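Local coordinates for protein tRNA (uracil(54)-C(5))-methyltransferase (Pyrococcus abyssi, PDB 2JJQ) that methylates C5 of uridine 54 in tRNA, using S-adenosyl-L-methionine as the methyl donor and giving 5-methyluridine, at residues A[128-133]-A[194-199]; A[205-210]-A[252-257]; A[240-245]-A[266-271]. All coordinates share one frame; numbering follows the deposited sequence.

The three contacts cluster on one side of the chain's centre, their centres 10 to 11 Å apart, and all reach the mixed sheet of strands 130-136, 192-199, 206-212, 228-233 and 244-250. Interaction 1 pairs the first two strands and closes along the chain before the others open; interactions 2 and 3 interleave, joining strand 206-212 and the start of strand 244-250 to the hairpin 254-258/261-265 and the loop after it. R198 links interaction 1 to 3 through S269 O, and to 2 through its backbone bond with M207. The five-stranded sheet is thereby tied to the loop 266-271, where F270 touches S-adenosyl-L-homocysteine.

Interaction 1: residues A[128-133]-A[194-199]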
loop_
_atom_site.group_PDB
_atom_site.type_symbol
_atom_site.label_atom_id
_atom_site.label_comp_id
_atom_site.label_asym_id
_atom_site.label_seq_id
_atom_site.Cartn_x
_atom_site.Cartn_y
_atom_site.Cartn_z
ATOM N N ARG A 128 -5.580 -8.110 -0.185
ATOM C CA ARG A 128 -4.691 -7.346 0.643
ATOM C C ARG A 128 -3.900 -8.300 1.560
ATOM O O ARG A 128 -4.496 -9.163 2.216
ATOM C CB ARG A 128 -5.515 -6.359 1.486
ATOM C CG ARG A 128 -4.640 -5.292 2.080
ATOM C CD ARG A 128 -5.407 -4.163 2.720
ATOM N NE ARG A 128 -4.417 -3.530 3.568
ATOM C CZ ARG A 128 -3.582 -2.572 3.171
ATOM N NH1 ARG A 128 -3.683 -2.044 1.957
ATOM N NH2 ARG A 128 -2.677 -2.104 4.015
ATOM N N ASN A 129 -2.589 -8.084 1.662
ATOM C CA ASN A 129 -1.723 -9.025 2.324
ATOM C C ASN A 129 -1.151 -8.513 3.653
ATOM O O ASN A 129 -0.291 -9.190 4.244
ATOM C CB ASN A 129 -0.635 -9.444 1.339
ATOM C CG ASN A 129 0.310 -8.276 0.990
ATOM O OD1 ASN A 129 0.475 -7.366 1.809
ATOM N ND2 ASN A 129 0.848 -8.259 -0.242
ATOM N N ARG A 130 -1.641 -7.358 4.137
ATOM C CA ARG A 130 -1.314 -6.841 5.474
ATOM C C ARG A 130 -2.511 -6.055 6.034
ATOM O O ARG A 130 -3.079 -5.234 5.326
ATOM C CB ARG A 130 -0.057 -5.954 5.435
ATOM C CG ARG A 130 0.348 -5.416 6.780
ATOM C CD ARG A 130 1.313 -4.235 6.750
ATOM N NE ARG A 130 1.452 -3.753 8.128
ATOM C CZ ARG A 130 2.453 -3.036 8.611
ATOM N NH1 ARG A 130 3.437 -2.634 7.814
ATOM N NH2 ARG A 130 2.462 -2.696 9.900
ATOM N N ILE A 131 -2.879 -6.296 7.294
ATOM C CA ILE A 131 -3.807 -5.413 7.977
ATOM C C ILE A 131 -3.295 -5.193 9.393
ATOM O O ILE A 131 -2.598 -6.091 9.943
ATOM C CB ILE A 131 -5.222 -5.962 8.022
ATOM C CG1 ILE A 131 -5.281 -7.316 8.719
ATOM C CG2 ILE A 131 -5.789 -6.030 6.568
ATOM C CD1 ILE A 131 -6.718 -7.834 8.692
ATOM N N ASP A 132 -3.558 -4.003 9.931
ATOM C CA ASP A 132 -3.088 -3.618 11.268
ATOM C C ASP A 132 -4.359 -3.390 12.076
ATOM O O ASP A 132 -5.143 -2.462 11.779
ATOM C CB ASP A 132 -2.215 -2.350 11.170
ATOM C CG ASP A 132 -0.937 -2.574 10.281
ATOM O OD1 ASP A 132 -1.003 -3.217 9.198
ATOM O OD2 ASP A 132 0.155 -2.095 10.636
ATOM N N LEU A 133 -4.643 -4.304 12.995
ATOM C CA LEU A 133 -5.847 -4.226 13.804
ATOM C C LEU A 133 -5.505 -3.717 15.191
ATOM O O LEU A 133 -4.617 -4.255 15.872
ATOM C CB LEU A 133 -6.481 -5.618 13.920
ATOM C CG LEU A 133 -6.934 -6.263 12.604
ATOM C CD1 LEU A 133 -7.108 -7.761 12.785
ATOM C CD2 LEU A 133 -8.229 -5.616 12.164
ATOM N N TYR A 194 -1.681 -3.630 18.998
ATOM C CA TYR A 194 -2.071 -4.024 17.641
ATOM C C TYR A 194 -1.789 -5.494 17.405
ATOM O O TYR A 194 -0.796 -6.033 17.943
ATOM C CB TYR A 194 -1.267 -3.233 16.555
ATOM C CG TYR A 194 -1.621 -1.762 16.469
ATOM C CD1 TYR A 194 -2.678 -1.330 15.686
ATOM C CD2 TYR A 194 -0.885 -0.822 17.171
ATOM C CE1 TYR A 194 -3.016 0.004 15.629
ATOM C CE2 TYR A 194 -1.213 0.562 17.115
ATOM C CZ TYR A 194 -2.288 0.949 16.332
ATOM O OH TYR A 194 -2.647 2.281 16.262
ATOM N N MET A 195 -2.613 -6.111 16.557
ATOM C CA MET A 195 -2.296 -7.398 15.971
ATOM C C MET A 195 -2.131 -7.083 14.484
ATOM O O MET A 195 -3.089 -6.665 13.851
ATOM C CB MET A 195 -3.458 -8.380 16.111
ATOM C CG MET A 195 -3.244 -9.663 15.243
ATOM S SD MET A 195 -4.323 -11.066 15.617
ATOM C CE MET A 195 -5.913 -10.470 15.007
ATOM N N VAL A 196 -0.919 -7.232 13.962
ATOM C CA VAL A 196 -0.709 -6.991 12.518
ATOM C C VAL A 196 -0.667 -8.343 11.838
ATOM O O VAL A 196 0.081 -9.239 12.278
ATOM C CB VAL A 196 0.625 -6.254 12.257
ATOM C CG1 VAL A 196 0.875 -6.145 10.689
ATOM C CG2 VAL A 196 0.683 -4.881 12.948
ATOM N N LEU A 197 -1.484 -8.545 10.815
ATOM C CA LEU A 197 -1.562 -9.845 10.180
ATOM C C LEU A 197 -0.976 -9.700 8.782
ATOM O O LEU A 197 -1.283 -8.740 8.082
ATOM C CB LEU A 197 -3.032 -10.267 10.073
ATOM C CG LEU A 197 -3.677 -10.883 11.304
ATOM C CD1 LEU A 197 -5.218 -10.970 11.083
ATOM C CD2 LEU A 197 -3.088 -12.314 11.447
ATOM N N ARG A 198 -0.115 -10.628 8.382
ATOM C CA ARG A 198 0.388 -10.633 7.018
ATOM C C ARG A 198 0.223 -12.002 6.427
ATOM O O ARG A 198 0.254 -13.020 7.166
ATOM C CB ARG A 198 1.862 -10.198 6.997
ATOM C CG ARG A 198 2.033 -8.819 7.634
ATOM C CD ARG A 198 3.430 -8.257 7.521
ATOM N NE ARG A 198 3.630 -7.787 6.147
ATOM C CZ ARG A 198 4.582 -6.942 5.767
ATOM N NH1 ARG A 198 5.453 -6.467 6.655
ATOM N NH2 ARG A 198 4.662 -6.609 4.485
ATOM N N GLU A 199 0.038 -12.083 5.105
ATOM C CA GLU A 199 0.033 -13.399 4.510
ATOM C C GLU A 199 0.520 -13.411 3.080
ATOM O O GLU A 199 0.415 -12.396 2.375
ATOM C CB GLU A 199 -1.337 -14.097 4.616
ATOM C CG GLU A 199 -2.339 -13.713 3.652
ATOM C CD GLU A 199 -3.673 -14.483 3.855
ATOM O OE1 GLU A 199 -3.712 -15.528 4.565
ATOM O OE2 GLU A 199 -4.685 -14.011 3.306
HETATM O O HOH W 1 2.633 -5.687 2.787
HETATM O O HOH W 2 2.389 -9.013 3.812
#
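Strands 130-133 and 194-199 run antiparallel, their axes 4.7 Å apart at 170°, with I131-L197 and L133-M195 as hydrogen-bonded pairs and R130-R198 and D132-V196 as non-hydrogen-bonded ones. L197 N donates to I131 O at 2.8 Å, and E199 N to N129 O extends the pairing by one residue. On the face of R130, D132, V196 and R198, the extended R130 chain, with CG anti to the backbone N (chi1 -179°), carries its guanidinium past V196, NE lying 3.6 Å from V196 CG1. It ends at its strand-mate D132 in a salt bridge: NE meets the syn lone pair of OD1 at 2.7 Å by a bent bond, OD1 lying out of the guanidinium plane, while the NH2-OD2 distance is too short to take at face value. S241 OG also binds OD2. V196 lies alongside this carboxylate, CG2 3.7 Å from OD2. The two guanidinium planes are 23° apart but do not stack; R130 CD lies over the rim of one face of R198. R198 bends at chi3 toward N129: water 2 joins its NE to N129 O, and its NH1 binds S269 O. N129 ND2 in turn binds Q272 O, next to the cofactor site. On the other face, L133 CD1 touches M195 CE at 3.7 Å and I131 CG1 lies beside L197 CB, a greasy layer closed by helix 162-178. I131 also approaches C157, probably a [4Fe-4S] ligand. Here an edge pair of the five-stranded mixed sheet has an apolar side against a helix and a charged side turned toward the loop leading to the cofactor pocket.

Interaction 2: residues A[205-210]-A[252-257]; sequences EVMVNF and EFIRER
E205 and I254 face each other where strand 206-212 begins and strand 254-258 starts, the two segments meeting through one polar bond and a small apolar patch. The polar part is a side chain gripping a backbone: R255 N donates to E205 OE1 at 2.9 Å, approaching on the anti side of the carboxylate and 32° out of its plane. The extended E205 chain (chi2 180°) carries the carboxylate alongside I254, so that OE1 also lies 3.4 Å from I254 CA. Water 3 gives OE1 a second hydrogen bond at 2.9 Å and a weak one to F253 O, while OE2 forms a salt bridge with K251; the carboxylate is thus held at both oxygens. R255 sends its own charged end away from the contact, to D262.

The apolar part centres on I254, whose CG2 meets E205 CB at 3.9 Å and whose CD1 reaches M207 CB at 3.8 Å. M207 is bent at chi3 (-69°), and its methyl CE comes within 3.7 Å of I254 N, beside the loop residues E252 and F253.

Behind the contact, strand 206-212 lies between strands 192-199 and 228-233 in the mixed sheet, and both M207 and I254 touch S228. F253 and R255 also pack on helix 322-335, so the 254-258/261-265 hairpin is packed between the five-stranded sheet and that helix.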
loop_
_atom_site.group_PDB
_atom_site.type_symbol
_atom_site.label_atom_id
_atom_site.label_comp_id
_atom_site.label_asym_id
_atom_site.label_seq_id
_atom_site.Cartn_x
_atom_site.Cartn_y
_atom_site.Cartn_z
ATOM N N GLU A 205 1.356 -18.750 3.477
ATOM C CA GLU A 205 1.996 -18.640 4.786
ATOM C C GLU A 205 1.396 -17.419 5.475
ATOM O O GLU A 205 1.082 -16.445 4.790
ATOM C CB GLU A 205 3.473 -18.443 4.609
ATOM C CG GLU A 205 4.101 -19.724 4.143
ATOM C CD GLU A 205 5.574 -19.677 3.934
ATOM O OE1 GLU A 205 6.259 -18.638 4.168
ATOM O OE2 GLU A 205 6.053 -20.761 3.535
ATOM N N VAL A 206 1.280 -17.471 6.810
ATOM C CA VAL A 206 0.668 -16.390 7.550
ATOM C C VAL A 206 1.578 -16.009 8.702
ATOM O O VAL A 206 2.101 -16.882 9.414
ATOM C CB VAL A 206 -0.654 -16.836 8.162
ATOM C CG1 VAL A 206 -1.362 -15.662 8.854
ATOM C CG2 VAL A 206 -1.534 -17.399 7.058
ATOM N N MET A 207 1.762 -14.716 8.884
ATOM C CA MET A 207 2.517 -14.164 10.013
ATOM C C MET A 207 1.615 -13.266 10.868
ATOM O O MET A 207 0.823 -12.476 10.338
ATOM C CB MET A 207 3.669 -13.323 9.456
ATOM C CG MET A 207 4.365 -12.435 10.562
ATOM S SD MET A 207 5.668 -11.440 9.794
ATOM C CE MET A 207 6.827 -12.765 9.398
ATOM N N VAL A 208 1.690 -13.408 12.197
ATOM C CA VAL A 208 0.945 -12.511 13.073
ATOM C C VAL A 208 1.971 -11.817 13.940
ATOM O O VAL A 208 2.945 -12.437 14.355
ATOM C CB VAL A 208 -0.140 -13.213 13.870
ATOM C CG1 VAL A 208 0.459 -14.213 14.829
ATOM C CG2 VAL A 208 -0.991 -12.184 14.622
ATOM N N ASN A 209 1.778 -10.527 14.178
ATOM C CA ASN A 209 2.706 -9.740 14.956
ATOM C C ASN A 209 1.901 -8.979 16.015
ATOM O O ASN A 209 1.004 -8.208 15.681
ATOM C CB ASN A 209 3.448 -8.750 14.036
ATOM C CG ASN A 209 4.391 -7.816 14.791
ATOM O OD1 ASN A 209 4.933 -8.167 15.829
ATOM N ND2 ASN A 209 4.636 -6.637 14.232
ATOM N N PHE A 210 2.195 -9.239 17.280
ATOM C CA PHE A 210 1.560 -8.555 18.430
ATOM C C PHE A 210 2.425 -7.414 18.826
ATOM O O PHE A 210 3.573 -7.605 19.260
ATOM C CB PHE A 210 1.356 -9.561 19.603
ATOM C CG PHE A 210 0.486 -10.733 19.197
ATOM C CD1 PHE A 210 -0.863 -10.527 18.878
ATOM C CD2 PHE A 210 1.025 -11.999 19.039
ATOM C CE1 PHE A 210 -1.686 -11.598 18.444
ATOM C CE2 PHE A 210 0.211 -13.063 18.599
ATOM C CZ PHE A 210 -1.130 -12.852 18.302
ATOM N N GLU A 252 11.200 -17.254 10.942
ATOM C CA GLU A 252 11.658 -15.892 11.109
ATOM C C GLU A 252 11.009 -15.005 10.017
ATOM O O GLU A 252 10.709 -13.839 10.246
ATOM C CB GLU A 252 13.164 -15.818 10.990
ATOM C CG GLU A 252 13.714 -14.457 11.310
ATOM C CD GLU A 252 15.202 -14.381 11.150
ATOM O OE1 GLU A 252 15.779 -15.282 10.534
ATOM O OE2 GLU A 252 15.797 -13.366 11.614
ATOM N N PHE A 253 10.810 -15.565 8.831
ATOM C CA PHE A 253 10.183 -14.764 7.739
ATOM C C PHE A 253 9.127 -15.622 7.085
ATOM O O PHE A 253 9.321 -16.847 6.957
ATOM C CB PHE A 253 11.170 -14.385 6.622
ATOM C CG PHE A 253 12.367 -13.664 7.063
ATOM C CD1 PHE A 253 12.351 -12.294 7.165
ATOM C CD2 PHE A 253 13.536 -14.357 7.365
ATOM C CE1 PHE A 253 13.522 -11.575 7.572
ATOM C CE2 PHE A 253 14.687 -13.646 7.758
ATOM C CZ PHE A 253 14.672 -12.293 7.852
ATOM N N ILE A 254 8.006 -15.035 6.666
ATOM C CA ILE A 254 7.218 -15.770 5.669
ATOM C C ILE A 254 7.592 -15.317 4.253
ATOM O O ILE A 254 8.390 -14.381 4.076
ATOM C CB ILE A 254 5.691 -15.638 5.886
ATOM C CG1 ILE A 254 5.258 -14.166 5.751
ATOM C CG2 ILE A 254 5.336 -16.264 7.318
ATOM C CD1 ILE A 254 3.693 -13.978 5.690
ATOM N N ARG A 255 7.018 -15.985 3.266
ATOM C CA ARG A 255 7.301 -15.592 1.894
ATOM C C ARG A 255 6.041 -15.279 1.117
ATOM O O ARG A 255 4.971 -15.894 1.306
ATOM C CB ARG A 255 7.997 -16.705 1.116
ATOM C CG ARG A 255 9.419 -16.971 1.531
ATOM C CD ARG A 255 9.947 -18.220 0.807
ATOM N NE ARG A 255 11.278 -18.564 1.370
ATOM C CZ ARG A 255 12.315 -19.030 0.652
ATOM N NH1 ARG A 255 12.219 -19.215 -0.668
ATOM N NH2 ARG A 255 13.461 -19.313 1.250
ATOM N N GLU A 256 6.197 -14.340 0.203
ATOM C CA GLU A 256 5.181 -14.162 -0.847
ATOM C C GLU A 256 5.896 -14.555 -2.132
ATOM O O GLU A 256 7.119 -14.429 -2.255
ATOM C CB GLU A 256 4.720 -12.699 -0.967
ATOM C CG GLU A 256 3.699 -12.454 -2.117
ATOM C CD GLU A 256 2.427 -13.287 -1.910
ATOM O OE1 GLU A 256 1.430 -12.712 -1.429
ATOM O OE2 GLU A 256 2.460 -14.511 -2.184
ATOM N N ARG A 257 5.133 -15.044 -3.093
ATOM C CA ARG A 257 5.744 -15.432 -4.348
ATOM C C ARG A 257 5.044 -14.753 -5.505
ATOM O O ARG A 257 3.800 -14.856 -5.626
ATOM C CB ARG A 257 5.659 -16.968 -4.501
ATOM C CG ARG A 257 6.066 -17.436 -5.867
ATOM C CD ARG A 257 6.194 -18.968 -5.879
ATOM N NE ARG A 257 7.542 -19.308 -5.476
ATOM C CZ ARG A 257 8.403 -19.899 -6.306
ATOM N NH1 ARG A 257 7.993 -20.252 -7.525
ATOM N NH2 ARG A 257 9.640 -20.161 -5.923
HETATM O O HOH W 3 9.098 -19.048 4.314
#

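Interaction 3: residues A[240-245]-A[266-271]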
loop_
_atom_site.group_PDB
_atom_site.type_symbol
_atom_site.label_atom_id
_atom_site.label_comp_id
_atom_site.label_asym_id
_atom_site.label_seq_id
_atom_site.Cartn_x
_atom_site.Cartn_y
_atom_site.Cartn_z
ATOM N N VAL A 240 2.016 3.608 16.957
ATOM C CA VAL A 240 2.408 2.957 15.713
ATOM C C VAL A 240 2.142 1.457 15.827
ATOM O O VAL A 240 2.094 0.920 16.912
ATOM C CB VAL A 240 3.908 3.142 15.371
ATOM C CG1 VAL A 240 4.205 4.601 14.887
ATOM C CG2 VAL A 240 4.754 2.806 16.570
ATOM N N SER A 241 1.994 0.810 14.693
ATOM C CA SER A 241 1.703 -0.614 14.647
ATOM C C SER A 241 2.972 -1.434 14.281
ATOM O O SER A 241 2.940 -2.368 13.526
ATOM C CB SER A 241 0.531 -0.839 13.684
ATOM O OG SER A 241 0.922 -0.491 12.368
ATOM N N TYR A 242 4.105 -1.033 14.827
ATOM C CA TYR A 242 5.329 -1.801 14.699
ATOM C C TYR A 242 6.187 -1.423 15.918
ATOM O O TYR A 242 5.920 -0.430 16.619
ATOM C CB TYR A 242 6.027 -1.547 13.353
ATOM C CG TYR A 242 6.428 -0.138 13.225
ATOM C CD1 TYR A 242 5.554 0.815 12.658
ATOM C CD2 TYR A 242 7.595 0.299 13.793
ATOM C CE1 TYR A 242 5.909 2.174 12.614
ATOM C CE2 TYR A 242 7.962 1.641 13.731
ATOM C CZ TYR A 242 7.115 2.559 13.151
ATOM O OH TYR A 242 7.488 3.881 13.140
ATOM N N GLY A 243 7.146 -2.260 16.240
ATOM C CA GLY A 243 8.008 -1.945 17.368
ATOM C C GLY A 243 9.288 -2.742 17.241
ATOM O O GLY A 243 9.549 -3.370 16.210
ATOM N N ASP A 244 10.051 -2.763 18.311
ATOM C CA ASP A 244 11.297 -3.555 18.338
ATOM C C ASP A 244 10.959 -5.032 18.410
ATOM O O ASP A 244 10.135 -5.417 19.195
ATOM C CB ASP A 244 12.114 -3.171 19.590
ATOM C CG ASP A 244 12.500 -1.674 19.608
ATOM O OD1 ASP A 244 12.661 -1.100 18.508
ATOM O OD2 ASP A 244 12.645 -1.086 20.717
ATOM N N ILE A 245 11.612 -5.851 17.597
ATOM C CA ILE A 245 11.397 -7.260 17.623
ATOM C C ILE A 245 11.857 -7.828 18.971
ATOM O O ILE A 245 13.030 -7.706 19.330
ATOM C CB ILE A 245 12.215 -7.930 16.499
ATOM C CG1 ILE A 245 11.738 -7.386 15.132
ATOM C CG2 ILE A 245 12.129 -9.445 16.623
ATOM C CD1 ILE A 245 10.243 -7.594 14.864
ATOM N N HIS A 266 8.991 -9.662 6.612
ATOM C CA HIS A 266 9.338 -9.444 7.999
ATOM C C HIS A 266 8.322 -8.445 8.592
ATOM O O HIS A 266 7.777 -7.620 7.884
ATOM C CB HIS A 266 10.765 -8.873 8.010
ATOM C CG HIS A 266 11.316 -8.592 9.377
ATOM N ND1 HIS A 266 11.056 -7.423 10.052
ATOM C CD2 HIS A 266 12.105 -9.328 10.189
ATOM C CE1 HIS A 266 11.660 -7.442 11.226
ATOM N NE2 HIS A 266 12.314 -8.588 11.329
ATOM N N PRO A 267 8.078 -8.494 9.903
ATOM C CA PRO A 267 7.060 -7.600 10.424
ATOM C C PRO A 267 7.342 -6.177 10.096
ATOM O O PRO A 267 6.385 -5.435 9.886
ATOM C CB PRO A 267 7.171 -7.756 11.933
ATOM C CG PRO A 267 7.731 -9.060 12.122
ATOM C CD PRO A 267 8.638 -9.365 10.948
ATOM N N ASN A 268 8.628 -5.806 10.003
ATOM C CA ASN A 268 9.038 -4.420 9.844
ATOM C C ASN A 268 9.464 -3.994 8.420
ATOM O O ASN A 268 10.051 -2.940 8.260
ATOM C CB ASN A 268 10.124 -4.063 10.873
ATOM C CG ASN A 268 9.573 -4.030 12.277
ATOM O OD1 ASN A 268 8.368 -4.081 12.457
ATOM N ND2 ASN A 268 10.432 -3.990 13.262
ATOM N N SER A 269 9.241 -4.848 7.428
ATOM C CA SER A 269 9.681 -4.544 6.057
ATOM C C SER A 269 8.434 -4.254 5.209
ATOM O O SER A 269 7.357 -4.813 5.447
ATOM C CB SER A 269 10.488 -5.738 5.435
ATOM O OG SER A 269 9.644 -6.889 5.401
ATOM N N PHE A 270 8.573 -3.376 4.214
ATOM C CA PHE A 270 7.406 -3.007 3.354
ATOM C C PHE A 270 7.332 -4.010 2.205
ATOM O O PHE A 270 8.364 -4.432 1.704
ATOM C CB PHE A 270 7.547 -1.590 2.796
ATOM C CG PHE A 270 6.550 -1.278 1.707
ATOM C CD1 PHE A 270 5.252 -0.917 2.034
ATOM C CD2 PHE A 270 6.872 -1.474 0.365
ATOM C CE1 PHE A 270 4.320 -0.672 1.030
ATOM C CE2 PHE A 270 5.938 -1.224 -0.638
ATOM C CZ PHE A 270 4.685 -0.827 -0.313
ATOM N N PHE A 271 6.127 -4.400 1.801
ATOM C CA PHE A 271 5.941 -5.187 0.568
ATOM C C PHE A 271 4.610 -4.678 -0.082
ATOM O O PHE A 271 3.667 -4.278 0.647
ATOM C CB PHE A 271 5.831 -6.702 0.864
ATOM C CG PHE A 271 5.896 -7.549 -0.405
ATOM C CD1 PHE A 271 7.090 -7.680 -1.088
ATOM C CD2 PHE A 271 4.747 -8.133 -0.931
ATOM C CE1 PHE A 271 7.161 -8.417 -2.290
ATOM C CE2 PHE A 271 4.818 -8.887 -2.141
ATOM C CZ PHE A 271 6.025 -9.003 -2.804
HETATM O O HOH W 4 4.289 -4.725 12.004
HETATM O O HOH W 5 7.039 -4.694 14.777
#
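A type I beta turn from H266 to S269, in the loop that follows strand 261-265, docks its N268 and P267 against the entry into strand 244-250. N268 ND2 donates to G243 O at 3.1 Å, nearly straight (162°) and with the carbonyl oxygen close to the amide plane. The other end of the same amide is used too: water 5 donates to N268 OD1 at 2.7 Å and accepts from G243 N, so G243 is clasped at both its N and its O. CB of Y242 rests 3.6 Å from N268 OD1, while its ring leads off from the contact. Water 4 adds another bridge, donating to S241 O and P267 O.

The turn is closed by S269 N to H266 O and stiffened by its own side chains: N268 N binds H266 ND1 at 2.9 Å, and H266 N binds S269 OG. A chi1 of -179° swings the H266 ring opposite its backbone N, to where ND1 can accept from N268 N, with P267 CD over the rim of one face. This element belongs to the catalytic part of the methyltransferase, and two residues beyond N268 F270 lines the S-adenosyl-L-homocysteine pocket.

I245 supplies the apolar side. Its CD1 lies 4.0 Å from P267 CG, and CG1 comes within 3.9 Å of H266 CE1. Y230 of strand 228-233 touches both I245 and P267, and F323 of helix 322-335 meets the H266 ring edge-to-face.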